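PDB 7P18: 3-oxosteroid 1-dehydrogenase, which probably catalyses the FAD-dependent 1,2-dehydrogenation of 3-oxosteroids, giving 3-oxo-Delta(1)-steroids and passing the electrons on to an acceptor. Local coordinates for residues L173-G178 / Y393-G398; I347-K352 / K438-L443; W384-G389 / D421-L426; G398-G403 / G414-R419. All blocks are in the same frame, centred on the assembly; numbering follows the deposited sequence.

Interaction 1 of 4, residues L173-G178 / Y393-G398; sequences LAKEPG and YNYPMG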
loop_
_atom_site.group_PDB
_atom_site.type_symbol
_atom_site.label_atom_id
_atom_site.label_comp_id
_atom_site.label_asym_id
_atom_site.label_seq_id
_atom_site.Cartn_x
_atom_site.Cartn_y
_atom_site.Cartn_z
ATOM N N LEU A 173 -17.236 8.104 -2.978
ATOM C CA LEU A 173 -16.840 8.209 -1.535
ATOM C C LEU A 173 -17.023 9.659 -1.057
ATOM O O LEU A 173 -17.483 9.845 0.092
ATOM C CB LEU A 173 -15.385 7.747 -1.353
ATOM C CG LEU A 173 -14.877 7.550 0.079
ATOM C CD1 LEU A 173 -14.502 8.858 0.747
ATOM C CD2 LEU A 173 -15.867 6.782 0.933
ATOM N N ALA A 174 -16.687 10.647 -1.902
ATOM C CA ALA A 174 -16.823 12.087 -1.573
ATOM C C ALA A 174 -18.282 12.547 -1.794
ATOM O O ALA A 174 -18.632 13.654 -1.282
ATOM C CB ALA A 174 -15.845 12.906 -2.377
ATOM N N LYS A 175 -19.090 11.720 -2.480
ATOM C CA LYS A 175 -20.526 11.995 -2.779
ATOM C C LYS A 175 -20.628 13.243 -3.669
ATOM O O LYS A 175 -21.375 14.182 -3.323
ATOM C CB LYS A 175 -21.339 12.200 -1.490
ATOM C CG LYS A 175 -21.308 11.025 -0.517
ATOM C CD LYS A 175 -22.553 10.870 0.328
ATOM C CE LYS A 175 -22.673 9.471 0.898
ATOM N NZ LYS A 175 -24.010 8.881 0.644
ATOM N N GLU A 176 -19.860 13.282 -4.755
ATOM C CA GLU A 176 -19.898 14.394 -5.729
ATOM C C GLU A 176 -21.055 14.133 -6.692
ATOM O O GLU A 176 -21.561 13.014 -6.741
ATOM C CB GLU A 176 -18.541 14.510 -6.432
ATOM C CG GLU A 176 -17.389 14.722 -5.464
ATOM C CD GLU A 176 -16.082 15.073 -6.147
ATOM O OE1 GLU A 176 -15.861 14.590 -7.273
ATOM O OE2 GLU A 176 -15.306 15.861 -5.570
ATOM N N PRO A 177 -21.504 15.158 -7.460
ATOM C CA PRO A 177 -22.519 14.989 -8.498
ATOM C C PRO A 177 -22.122 14.015 -9.604
ATOM O O PRO A 177 -21.002 14.085 -9.990
ATOM C CB PRO A 177 -22.604 16.360 -9.188
ATOM C CG PRO A 177 -22.033 17.335 -8.194
ATOM C CD PRO A 177 -21.035 16.550 -7.367
ATOM N N GLY A 178 -23.054 13.203 -10.114
ATOM C CA GLY A 178 -22.866 12.334 -11.301
ATOM C C GLY A 178 -22.514 10.895 -10.941
ATOM O O GLY A 178 -22.564 10.014 -11.834
ATOM N N TYR A 393 -25.694 5.126 8.012
ATOM C CA TYR A 393 -26.616 5.115 6.840
ATOM C C TYR A 393 -25.886 5.632 5.592
ATOM O O TYR A 393 -26.101 5.074 4.493
ATOM C CB TYR A 393 -27.856 5.970 7.118
ATOM C CG TYR A 393 -28.872 5.987 5.998
ATOM C CD1 TYR A 393 -29.771 4.946 5.816
ATOM C CD2 TYR A 393 -28.930 7.052 5.120
ATOM C CE1 TYR A 393 -30.712 4.978 4.797
ATOM C CE2 TYR A 393 -29.849 7.091 4.086
ATOM C CZ TYR A 393 -30.752 6.054 3.931
ATOM O OH TYR A 393 -31.654 6.075 2.908
ATOM N N ASN A 394 -25.089 6.690 5.750
ATOM C CA ASN A 394 -24.505 7.458 4.607
ATOM C C ASN A 394 -23.205 6.859 4.053
ATOM O O ASN A 394 -22.971 7.019 2.831
ATOM C CB ASN A 394 -24.350 8.924 4.969
ATOM C CG ASN A 394 -25.729 9.576 4.944
ATOM O OD1 ASN A 394 -26.321 9.843 5.973
ATOM N ND2 ASN A 394 -26.351 9.524 3.801
ATOM N N TYR A 395 -22.375 6.212 4.871
ATOM C CA TYR A 395 -20.926 6.068 4.545
ATOM C C TYR A 395 -20.447 4.641 4.708
ATOM O O TYR A 395 -20.952 3.919 5.551
ATOM C CB TYR A 395 -20.102 6.978 5.448
ATOM C CG TYR A 395 -20.426 8.444 5.340
ATOM C CD1 TYR A 395 -20.519 9.065 4.103
ATOM C CD2 TYR A 395 -20.591 9.217 6.462
ATOM C CE1 TYR A 395 -20.771 10.428 3.999
ATOM C CE2 TYR A 395 -20.875 10.572 6.373
ATOM C CZ TYR A 395 -20.960 11.177 5.135
ATOM O OH TYR A 395 -21.209 12.516 5.053
ATOM N N PRO A 396 -19.432 4.227 3.920
ATOM C CA PRO A 396 -18.774 2.938 4.112
ATOM C C PRO A 396 -17.785 3.094 5.268
ATOM O O PRO A 396 -17.441 4.213 5.625
ATOM C CB PRO A 396 -18.079 2.687 2.775
ATOM C CG PRO A 396 -17.726 4.044 2.282
ATOM C CD PRO A 396 -18.786 4.997 2.847
ATOM N N MET A 397 -17.353 1.968 5.836
ATOM C CA MET A 397 -16.229 1.937 6.806
ATOM C C MET A 397 -15.592 0.543 6.749
ATOM O O MET A 397 -16.114 -0.399 7.367
ATOM C CB MET A 397 -16.692 2.286 8.215
ATOM C CG MET A 397 -15.522 2.497 9.197
ATOM S SD MET A 397 -14.330 3.763 8.715
ATOM C CE MET A 397 -15.319 5.259 8.810
ATOM N N GLY A 398 -14.518 0.418 5.983
ATOM C CA GLY A 398 -13.889 -0.871 5.665
ATOM C C GLY A 398 -14.908 -1.856 5.136
ATOM O O GLY A 398 -15.573 -1.568 4.136
#
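Leu173 and Lys175 reach Pro396, Tyr395 and Asn394 from the C-terminal end of helix 166-174, which closes in a Schellman motif. Lys175 takes positive phi as the C-prime residue, and Glu176 N turns back to Val171 O. Two helix ends meet here, because Tyr395 is itself the first residue to leave helix 389-394. The close packing is apolar. Leu173 swings its CG anti to the backbone N (chi1 -170°), and from there CD2 comes up to the Pro396 ring, 3.6 Å from CG and 3.9 Å from CD of that proline. Beside this pair the Lys175 chain passes the phenol ring obliquely, with Lys175 CE 3.8 Å from Tyr395 CE1. That ring is well fixed: Asn394 CB sits 3.8 Å above the plane of the Tyr395 ring, over its centre, Phe391 meets it edge-to-face, and Tyr395 OH bonds to Asp469. The looser side begins at the ammonium group. Lys175 NZ makes a weak hydrogen bond to a bound glycerol, and its other polar hold in this contact, on the backbone of helix 389-394, is weak as well. With an alanine here the methylenes and the charge are gone, which would probably leave the Tyr395 ring less covered around CE1 and Asn394 O without its lysine partner. The contact lies near the surface, yet the Leu173 side chain is only about 7 Å from the bound androstadienedione. The weak link ends at the main chain, with Lys175 NZ 3.1 Å from Asn394 O.

Interaction 2 of 4, residues I347-K352 / K438-L443; sequences IVVNGK and KQSVEL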
loop_
_atom_site.group_PDB
_atom_site.type_symbol
_atom_site.label_atom_id
_atom_site.label_comp_id
_atom_site.label_asym_id
_atom_site.label_seq_id
_atom_site.Cartn_x
_atom_site.Cartn_y
_atom_site.Cartn_z
ATOM N N ILE A 347 -15.130 9.617 15.217
ATOM C CA ILE A 347 -13.979 10.018 16.072
ATOM C C ILE A 347 -13.208 8.768 16.470
ATOM O O ILE A 347 -13.807 7.691 16.511
ATOM C CB ILE A 347 -14.400 10.852 17.296
ATOM C CG1 ILE A 347 -15.405 10.151 18.209
ATOM C CG2 ILE A 347 -14.895 12.222 16.856
ATOM C CD1 ILE A 347 -15.493 10.833 19.568
ATOM N N VAL A 348 -11.919 8.943 16.744
ATOM C CA VAL A 348 -11.063 7.850 17.274
ATOM C C VAL A 348 -10.706 8.188 18.699
ATOM O O VAL A 348 -10.209 9.283 18.946
ATOM C CB VAL A 348 -9.827 7.655 16.371
ATOM C CG1 VAL A 348 -8.800 6.739 17.019
ATOM C CG2 VAL A 348 -10.300 7.126 15.018
ATOM N N VAL A 349 -10.888 7.219 19.603
ATOM C CA VAL A 349 -10.575 7.403 21.038
ATOM C C VAL A 349 -9.742 6.228 21.535
ATOM O O VAL A 349 -9.815 5.126 20.951
ATOM C CB VAL A 349 -11.856 7.563 21.885
ATOM C CG1 VAL A 349 -12.621 8.806 21.445
ATOM C CG2 VAL A 349 -12.717 6.298 21.832
ATOM N N ASN A 350 -8.988 6.508 22.595
ATOM C CA ASN A 350 -8.278 5.502 23.432
ATOM C C ASN A 350 -9.249 4.983 24.499
ATOM O O ASN A 350 -10.451 5.317 24.442
ATOM C CB ASN A 350 -6.983 6.076 24.030
ATOM C CG ASN A 350 -7.189 7.262 24.944
ATOM O OD1 ASN A 350 -8.284 7.477 25.457
ATOM N ND2 ASN A 350 -6.141 8.023 25.203
ATOM N N GLY A 351 -8.763 4.151 25.418
ATOM C CA GLY A 351 -9.599 3.504 26.443
ATOM C C GLY A 351 -10.119 4.497 27.466
ATOM O O GLY A 351 -11.108 4.171 28.148
ATOM N N LYS A 352 -9.490 5.660 27.579
ATOM C CA LYS A 352 -9.958 6.786 28.430
ATOM C C LYS A 352 -11.039 7.601 27.709
ATOM O O LYS A 352 -11.446 8.636 28.263
ATOM C CB LYS A 352 -8.753 7.641 28.808
ATOM C CG LYS A 352 -7.762 6.917 29.707
ATOM C CD LYS A 352 -6.473 7.692 29.935
ATOM C CE LYS A 352 -5.676 7.162 31.107
ATOM N NZ LYS A 352 -4.510 8.030 31.388
ATOM N N LYS A 438 -18.206 10.685 26.290
ATOM C CA LYS A 438 -19.275 11.726 26.282
ATOM C C LYS A 438 -18.631 13.098 26.054
ATOM O O LYS A 438 -19.144 13.871 25.217
ATOM C CB LYS A 438 -20.084 11.674 27.584
ATOM C CG LYS A 438 -21.188 12.717 27.730
ATOM C CD LYS A 438 -22.123 12.353 28.927
ATOM C CE LYS A 438 -23.401 13.165 29.025
ATOM N NZ LYS A 438 -23.123 14.564 29.434
ATOM N N GLN A 439 -17.548 13.385 26.753
ATOM C CA GLN A 439 -16.808 14.666 26.604
ATOM C C GLN A 439 -16.317 14.814 25.151
ATOM O O GLN A 439 -16.527 15.896 24.547
ATOM C CB GLN A 439 -15.673 14.747 27.626
ATOM C CG GLN A 439 -14.849 16.024 27.498
ATOM C CD GLN A 439 -15.607 17.255 27.957
ATOM O OE1 GLN A 439 -15.752 17.491 29.156
ATOM N NE2 GLN A 439 -16.114 18.047 27.013
ATOM N N SER A 440 -15.762 13.749 24.562
ATOM C CA SER A 440 -15.210 13.775 23.180
ATOM C C SER A 440 -16.330 14.029 22.174
ATOM O O SER A 440 -16.105 14.827 21.219
ATOM C CB SER A 440 -14.430 12.509 22.889
ATOM O OG SER A 440 -13.329 12.476 23.774
ATOM N N VAL A 441 -17.508 13.433 22.387
ATOM C CA VAL A 441 -18.659 13.634 21.479
ATOM C C VAL A 441 -19.161 15.086 21.614
ATOM O O VAL A 441 -19.433 15.705 20.564
ATOM C CB VAL A 441 -19.762 12.588 21.706
ATOM C CG1 VAL A 441 -21.049 12.996 20.991
ATOM C CG2 VAL A 441 -19.312 11.203 21.258
ATOM N N GLU A 442 -19.279 15.602 22.841
ATOM C CA GLU A 442 -19.721 17.014 23.084
ATOM C C GLU A 442 -18.758 17.987 22.381
ATOM O O GLU A 442 -19.235 18.895 21.687
ATOM C CB GLU A 442 -19.837 17.293 24.577
ATOM C CG GLU A 442 -21.067 16.663 25.198
ATOM C CD GLU A 442 -21.159 16.741 26.720
ATOM O OE1 GLU A 442 -20.132 17.087 27.370
ATOM O OE2 GLU A 442 -22.256 16.444 27.258
ATOM N N LEU A 443 -17.442 17.785 22.509
ATOM C CA LEU A 443 -16.421 18.641 21.831
ATOM C C LEU A 443 -16.574 18.537 20.309
ATOM O O LEU A 443 -16.483 19.568 19.634
ATOM C CB LEU A 443 -15.016 18.252 22.297
ATOM C CG LEU A 443 -14.682 18.660 23.731
ATOM C CD1 LEU A 443 -13.343 18.099 24.177
ATOM C CD2 LEU A 443 -14.670 20.176 23.889
#
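Ile347 and Val441 lie nearest each other along the two backbones, their CA atoms 8.0 Å apart, where the axes of the short segments, strand 347-349 and helix 438-443, approach to 10.1 Å and run nearly antiparallel, at 152°. The strand offers Ile347 and Val349 to the helix, and Ile347 does most of the reaching. Its CG1 branch stands between the backbone N and the carbonyl carbon (chi1 58°), and the extended chi2 carries CD1 out to the helix. There Ile347 CD1 lies 3.9 Å from Ser440 CB and also 4.2 Å from Val441 CG2, so one methyl touches two successive helical residues. The Ile347 and Val441 side chains cross at about a right angle. Val349 adds a looser touch, its CG1 4.4 Å from Ser440 CB. This is helix-on-sheet packing: helix 434-450 packs on the part of the antiparallel sheet where strand 347-349 pairs with strand 383-387, and the Ile347 side chain also meets Ile386 of that neighbour. Ser440 gives only its methylene to the apolar contact. Its buried hydroxyl is satisfied apart from it, by Gly353 O just past Lys352 and by Gly436 O one turn back in the helix. At the strand's exit Asn350 OD1 receives Gln354 N and, weakly, Lys352 N, while Asn350 ND2 bonds to Asn373 OD1. On the exposed side of the helix, Lys438 NZ forms a salt bridge one turn along, 3.0 Å from Glu442 OE2, meeting that oxygen on its syn side but 34° out of the carboxylate plane.

Interaction 3 of 4, residues W384-G389 / D421-L426; sequences WLIFDG and DTLEGL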
loop_
_atom_site.group_PDB
_atom_site.type_symbol
_atom_site.label_atom_id
_atom_site.label_comp_id
_atom_site.label_asym_id
_atom_site.label_seq_id
_atom_site.Cartn_x
_atom_site.Cartn_y
_atom_site.Cartn_z
ATOM N N TRP A 384 -10.401 2.879 19.126
ATOM C CA TRP A 384 -11.853 2.713 18.885
ATOM C C TRP A 384 -12.331 3.823 17.966
ATOM O O TRP A 384 -12.098 5.011 18.284
ATOM C CB TRP A 384 -12.633 2.667 20.200
ATOM C CG TRP A 384 -12.294 1.427 20.958
ATOM C CD1 TRP A 384 -11.347 1.321 21.931
ATOM C CD2 TRP A 384 -12.779 0.101 20.706
ATOM N NE1 TRP A 384 -11.241 0.020 22.334
ATOM C CE2 TRP A 384 -12.112 -0.747 21.614
ATOM C CE3 TRP A 384 -13.742 -0.447 19.858
ATOM C CZ2 TRP A 384 -12.360 -2.111 21.660
ATOM C CZ3 TRP A 384 -13.972 -1.801 19.884
ATOM C CH2 TRP A 384 -13.284 -2.622 20.775
ATOM N N LEU A 385 -13.060 3.412 16.940
ATOM C CA LEU A 385 -13.715 4.374 16.013
ATOM C C LEU A 385 -15.204 4.411 16.349
ATOM O O LEU A 385 -15.791 3.336 16.411
ATOM C CB LEU A 385 -13.467 3.912 14.587
ATOM C CG LEU A 385 -14.148 4.777 13.535
ATOM C CD1 LEU A 385 -13.325 6.019 13.332
ATOM C CD2 LEU A 385 -14.325 4.002 12.256
ATOM N N ILE A 386 -15.733 5.604 16.596
ATOM C CA ILE A 386 -17.135 5.850 17.069
ATOM C C ILE A 386 -17.875 6.701 16.033
ATOM O O ILE A 386 -17.306 7.699 15.547
ATOM C CB ILE A 386 -17.113 6.554 18.431
ATOM C CG1 ILE A 386 -16.133 5.899 19.413
ATOM C CG2 ILE A 386 -18.540 6.642 18.975
ATOM C CD1 ILE A 386 -16.552 4.523 19.891
ATOM N N PHE A 387 -19.091 6.301 15.660
ATOM C CA PHE A 387 -19.978 7.140 14.805
ATOM C C PHE A 387 -21.447 6.801 15.106
ATOM O O PHE A 387 -21.710 5.829 15.876
ATOM C CB PHE A 387 -19.631 6.943 13.331
ATOM C CG PHE A 387 -19.616 5.533 12.818
ATOM C CD1 PHE A 387 -20.783 4.912 12.386
ATOM C CD2 PHE A 387 -18.420 4.829 12.739
ATOM C CE1 PHE A 387 -20.766 3.626 11.872
ATOM C CE2 PHE A 387 -18.410 3.542 12.233
ATOM C CZ PHE A 387 -19.577 2.934 11.815
ATOM N N ASP A 388 -22.380 7.582 14.543
ATOM C CA ASP A 388 -23.829 7.455 14.862
ATOM C C ASP A 388 -24.578 6.836 13.697
ATOM O O ASP A 388 -23.967 6.438 12.682
ATOM C CB ASP A 388 -24.413 8.794 15.325
ATOM C CG ASP A 388 -24.687 9.810 14.231
ATOM O OD1 ASP A 388 -24.428 9.500 13.067
ATOM O OD2 ASP A 388 -25.132 10.923 14.591
ATOM N N GLY A 389 -25.906 6.765 13.824
ATOM C CA GLY A 389 -26.737 6.130 12.784
ATOM C C GLY A 389 -26.799 6.896 11.478
ATOM O O GLY A 389 -27.072 6.254 10.453
ATOM N N ASP A 421 -27.880 1.752 21.769
ATOM C CA ASP A 421 -28.841 2.876 21.713
ATOM C C ASP A 421 -28.249 4.115 22.361
ATOM O O ASP A 421 -28.680 5.231 21.991
ATOM C CB ASP A 421 -30.146 2.485 22.400
ATOM C CG ASP A 421 -31.010 1.575 21.566
ATOM O OD1 ASP A 421 -30.847 1.530 20.334
ATOM O OD2 ASP A 421 -31.872 0.913 22.174
ATOM N N THR A 422 -27.326 3.958 23.301
ATOM C CA THR A 422 -26.669 5.087 24.007
ATOM C C THR A 422 -25.147 5.011 23.862
ATOM O O THR A 422 -24.580 3.892 23.695
ATOM C CB THR A 422 -27.059 5.154 25.491
ATOM O OG1 THR A 422 -26.477 4.065 26.207
ATOM C CG2 THR A 422 -28.561 5.146 25.714
ATOM N N LEU A 423 -24.501 6.155 24.001
ATOM C CA LEU A 423 -23.021 6.257 24.055
ATOM C C LEU A 423 -22.482 5.573 25.308
ATOM O O LEU A 423 -21.510 4.850 25.197
ATOM C CB LEU A 423 -22.602 7.718 23.961
ATOM C CG LEU A 423 -22.625 8.260 22.535
ATOM C CD1 LEU A 423 -22.578 9.780 22.521
ATOM C CD2 LEU A 423 -21.504 7.665 21.700
ATOM N N GLU A 424 -23.140 5.728 26.454
ATOM C CA GLU A 424 -22.722 5.051 27.707
ATOM C C GLU A 424 -22.775 3.528 27.520
ATOM O O GLU A 424 -21.844 2.838 27.982
ATOM C CB GLU A 424 -23.653 5.529 28.816
ATOM C CG GLU A 424 -23.296 5.041 30.198
ATOM C CD GLU A 424 -24.145 5.727 31.268
ATOM O OE1 GLU A 424 -24.453 6.931 31.095
ATOM O OE2 GLU A 424 -24.507 5.065 32.268
ATOM N N GLY A 425 -23.831 3.024 26.888
ATOM C CA GLY A 425 -24.013 1.584 26.631
ATOM C C GLY A 425 -22.878 1.054 25.753
ATOM O O GLY A 425 -22.199 0.089 26.134
ATOM N N LEU A 426 -22.618 1.751 24.648
ATOM C CA LEU A 426 -21.509 1.413 23.707
ATOM C C LEU A 426 -20.164 1.380 24.440
ATOM O O LEU A 426 -19.440 0.379 24.260
ATOM C CB LEU A 426 -21.512 2.447 22.580
ATOM C CG LEU A 426 -20.596 2.120 21.409
ATOM C CD1 LEU A 426 -21.055 0.873 20.695
ATOM C CD2 LEU A 426 -20.562 3.312 20.460
#
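Two residues after Ile386, the residue that packs on Leu423 and Leu426, Asp388 OD2 is gripped by two backbone amides, those of Gly482 and Lys483. The other oxygen, OD1, caps the start of helix 389-394 through Phe391 N, with a weaker bond to Lys390 N, so both oxygens of this buried carboxylate are held. A second N-cap lies across the contact. Thr422 OG1 accepts from Gly425 N at 2.9 Å with an angle of 150°, while the first backbone turn of the helix is closed by Leu426 N to Thr422 O at 3.1 Å. Two N-caps thus mark the starts of helices 389-394 and 423-430, and the meeting between them is wholly apolar. The CB of Ile386 on strand 383-387 is directed at helix 423-430. Its CG2 branch lies anti to the backbone N and touches both leucines: Ile386 CG2 is 4.2 Å from Leu423 CD2 and also 4.2 Å from Leu426 CD2. Leu423 crosses the isoleucine obliquely, whereas Leu426 and Ile386 slide past each other in opposite directions. With CG anti to its backbone N (chi1 -170°), Leu426 sends a branch toward the strand. The arrangement is a helix laid on an antiparallel sheet. Leu437 of helix 434-450 touches both Ile386 and Leu423, and Ala488 of strand 486-502 lies next to Ile386, so Ile386 touches two helices and a neighbouring strand. Because methyl contacts at these distances have little directional preference, burial probably supplies most of the cohesion, while the hydrogen bonds of Asp388 and Thr422 cap the beginnings of the two helices.

Interaction 4 of 4, residues G398-G403 / G414-R419; sequences GPLMPG and GKVYWR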
loop_
_atom_site.group_PDB
_atom_site.type_symbol
_atom_site.label_atom_id
_atom_site.label_comp_id
_atom_site.label_asym_id
_atom_site.label_seq_id
_atom_site.Cartn_x
_atom_site.Cartn_y
_atom_site.Cartn_z
ATOM N N GLY A 398 -14.518 0.418 5.983
ATOM C CA GLY A 398 -13.889 -0.871 5.665
ATOM C C GLY A 398 -14.908 -1.856 5.136
ATOM O O GLY A 398 -15.573 -1.568 4.136
ATOM N N PRO A 399 -15.122 -3.018 5.803
ATOM C CA PRO A 399 -16.091 -3.986 5.312
ATOM C C PRO A 399 -17.557 -3.515 5.393
ATOM O O PRO A 399 -18.350 -4.111 4.743
ATOM C CB PRO A 399 -15.883 -5.204 6.227
ATOM C CG PRO A 399 -15.388 -4.581 7.521
ATOM C CD PRO A 399 -14.499 -3.442 7.079
ATOM N N LEU A 400 -17.882 -2.481 6.160
ATOM C CA LEU A 400 -19.281 -1.976 6.236
ATOM C C LEU A 400 -19.555 -1.102 5.010
ATOM O O LEU A 400 -18.831 -0.130 4.810
ATOM C CB LEU A 400 -19.514 -1.138 7.485
ATOM C CG LEU A 400 -19.475 -1.869 8.814
ATOM C CD1 LEU A 400 -19.930 -0.917 9.911
ATOM C CD2 LEU A 400 -20.371 -3.093 8.774
ATOM N N MET A 401 -20.542 -1.475 4.223
ATOM C CA MET A 401 -21.108 -0.615 3.156
ATOM C C MET A 401 -22.155 0.297 3.785
ATOM O O MET A 401 -22.655 0.022 4.880
ATOM C CB MET A 401 -21.702 -1.475 2.037
ATOM C CG MET A 401 -20.628 -2.219 1.229
ATOM S SD MET A 401 -19.428 -1.052 0.532
ATOM C CE MET A 401 -17.998 -1.219 1.609
ATOM N N PRO A 402 -22.496 1.440 3.143
ATOM C CA PRO A 402 -23.500 2.348 3.708
ATOM C C PRO A 402 -24.793 1.583 4.058
ATOM O O PRO A 402 -25.201 0.709 3.265
ATOM C CB PRO A 402 -23.738 3.366 2.600
ATOM C CG PRO A 402 -22.451 3.327 1.782
ATOM C CD PRO A 402 -22.012 1.871 1.819
ATOM N N GLY A 403 -25.354 1.870 5.229
ATOM C CA GLY A 403 -26.594 1.249 5.720
ATOM C C GLY A 403 -27.748 1.418 4.742
ATOM O O GLY A 403 -28.609 0.539 4.711
ATOM N N GLY A 414 -20.527 -7.590 17.426
ATOM C CA GLY A 414 -19.444 -7.885 18.369
ATOM C C GLY A 414 -18.210 -8.448 17.689
ATOM O O GLY A 414 -17.260 -8.805 18.413
ATOM N N LYS A 415 -18.179 -8.522 16.353
ATOM C CA LYS A 415 -16.971 -9.012 15.617
ATOM C C LYS A 415 -16.396 -7.900 14.712
ATOM O O LYS A 415 -15.183 -7.599 14.837
ATOM C CB LYS A 415 -17.334 -10.233 14.778
ATOM C CG LYS A 415 -18.108 -11.329 15.505
ATOM C CD LYS A 415 -17.338 -12.011 16.587
ATOM C CE LYS A 415 -18.124 -13.155 17.210
ATOM N NZ LYS A 415 -17.312 -13.788 18.267
ATOM N N VAL A 416 -17.239 -7.303 13.866
ATOM C CA VAL A 416 -16.843 -6.183 12.939
ATOM C C VAL A 416 -17.333 -4.848 13.514
ATOM O O VAL A 416 -16.665 -3.813 13.361
ATOM C CB VAL A 416 -17.389 -6.452 11.536
ATOM C CG1 VAL A 416 -17.216 -5.235 10.638
ATOM C CG2 VAL A 416 -16.784 -7.687 10.915
ATOM N N TYR A 417 -18.454 -4.831 14.236
ATOM C CA TYR A 417 -18.965 -3.581 14.839
ATOM C C TYR A 417 -19.711 -3.911 16.125
ATOM O O TYR A 417 -20.256 -5.025 16.240
ATOM C CB TYR A 417 -19.862 -2.827 13.839
ATOM C CG TYR A 417 -21.145 -3.565 13.559
ATOM C CD1 TYR A 417 -21.201 -4.579 12.626
ATOM C CD2 TYR A 417 -22.272 -3.330 14.331
ATOM C CE1 TYR A 417 -22.340 -5.347 12.450
ATOM C CE2 TYR A 417 -23.429 -4.068 14.143
ATOM C CZ TYR A 417 -23.464 -5.096 13.220
ATOM O OH TYR A 417 -24.613 -5.847 13.048
ATOM N N TRP A 418 -19.705 -2.955 17.052
ATOM C CA TRP A 418 -20.552 -2.963 18.269
ATOM C C TRP A 418 -21.615 -1.869 18.105
ATOM O O TRP A 418 -21.300 -0.822 17.489
ATOM C CB TRP A 418 -19.691 -2.773 19.510
ATOM C CG TRP A 418 -18.752 -3.906 19.791
ATOM C CD1 TRP A 418 -18.863 -4.834 20.796
ATOM C CD2 TRP A 418 -17.512 -4.199 19.118
ATOM N NE1 TRP A 418 -17.802 -5.697 20.768
ATOM C CE2 TRP A 418 -16.971 -5.359 19.733
ATOM C CE3 TRP A 418 -16.836 -3.667 18.011
ATOM C CZ2 TRP A 418 -15.770 -5.929 19.317
ATOM C CZ3 TRP A 418 -15.640 -4.220 17.614
ATOM C CH2 TRP A 418 -15.126 -5.353 18.247
ATOM N N ARG A 419 -22.828 -2.114 18.603
ATOM C CA ARG A 419 -24.003 -1.229 18.384
ATOM C C ARG A 419 -24.707 -1.047 19.728
ATOM O O ARG A 419 -24.729 -2.002 20.529
ATOM C CB ARG A 419 -24.870 -1.814 17.264
ATOM C CG ARG A 419 -26.087 -0.967 16.922
ATOM C CD ARG A 419 -27.005 -1.611 15.900
ATOM N NE ARG A 419 -27.570 -2.812 16.512
ATOM C CZ ARG A 419 -27.598 -4.025 15.988
ATOM N NH1 ARG A 419 -27.145 -4.260 14.769
ATOM N NH2 ARG A 419 -28.081 -5.025 16.703
#
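Leu400 and Val416 owe their meeting to their torsions. In Leu400, CG lies anti to the carbonyl carbon (chi1 -68°), and chi2 of -172° sends CD1 on extended and turns the other methyl, CD2, to Val416 and Tyr417, whereas in Val416 it is the CG1 branch that stands anti to the backbone N (chi1 170°), facing Leu400 and Pro399. The motif is loop-on-loop packing within the long irregular connection between helix 389-394 and strand 418-420, folded back on itself before the chain enters the antiparallel sheet. Val416 CG1 is shared by two partners. Leu400 CD2 stands 4.2 Å from it, and the ring of Pro399 comes closer. The same leucine methyl reaches the phenol ring obliquely, Leu400 CD2 being 4.2 Å from Tyr417 CD1, so one methyl touches both Val416 and Tyr417; on the sheet side Leu400 meets Met489 of strand 486-502. The Tyr417 hydroxyl bonds to Arg409 O, and Arg419 NH1, in a salt bridge with Asp408, lies at the ring's edge, in its plane. The turn carrying Val416 is closed by its own backbone, with Gly414 N 2.8 Å from Tyr417 O. Gly414 has positive phi, and its CA lies 3.6 Å above the plane of the Trp418 ring, toward the rim. Beyond the turn, Trp418 joins the sheet by backbone bonding with Ala488. The closest touch of the contact is made as the two side chains slide past each other in opposite directions, Pro399 CG ending 3.7 Å from Val416 CG1.

In the fold
Interactions 2, 3 and 4 all reach one antiparallel sheet. Interactions 2 and 3 are neighbours, their centres 10 Å apart, joined by the paired strands 347-349 and 383-387 and by the successive helices 423-430 and 434-450. Interaction 4, 12 Å from interaction 3, is nested along the chain inside it, and interaction 3 inside interaction 2; Trp384 and Trp418 touch where interactions 3 and 4 meet. Interaction 1 shares Gly398 with interaction 4, with centres 15 Å apart, but its other segment comes from much earlier in the sequence. Interactions 2 to 4 thus knit the sheet region together locally, while interaction 1 joins it to helix 166-174, whose Ala166 lines the steroid pocket.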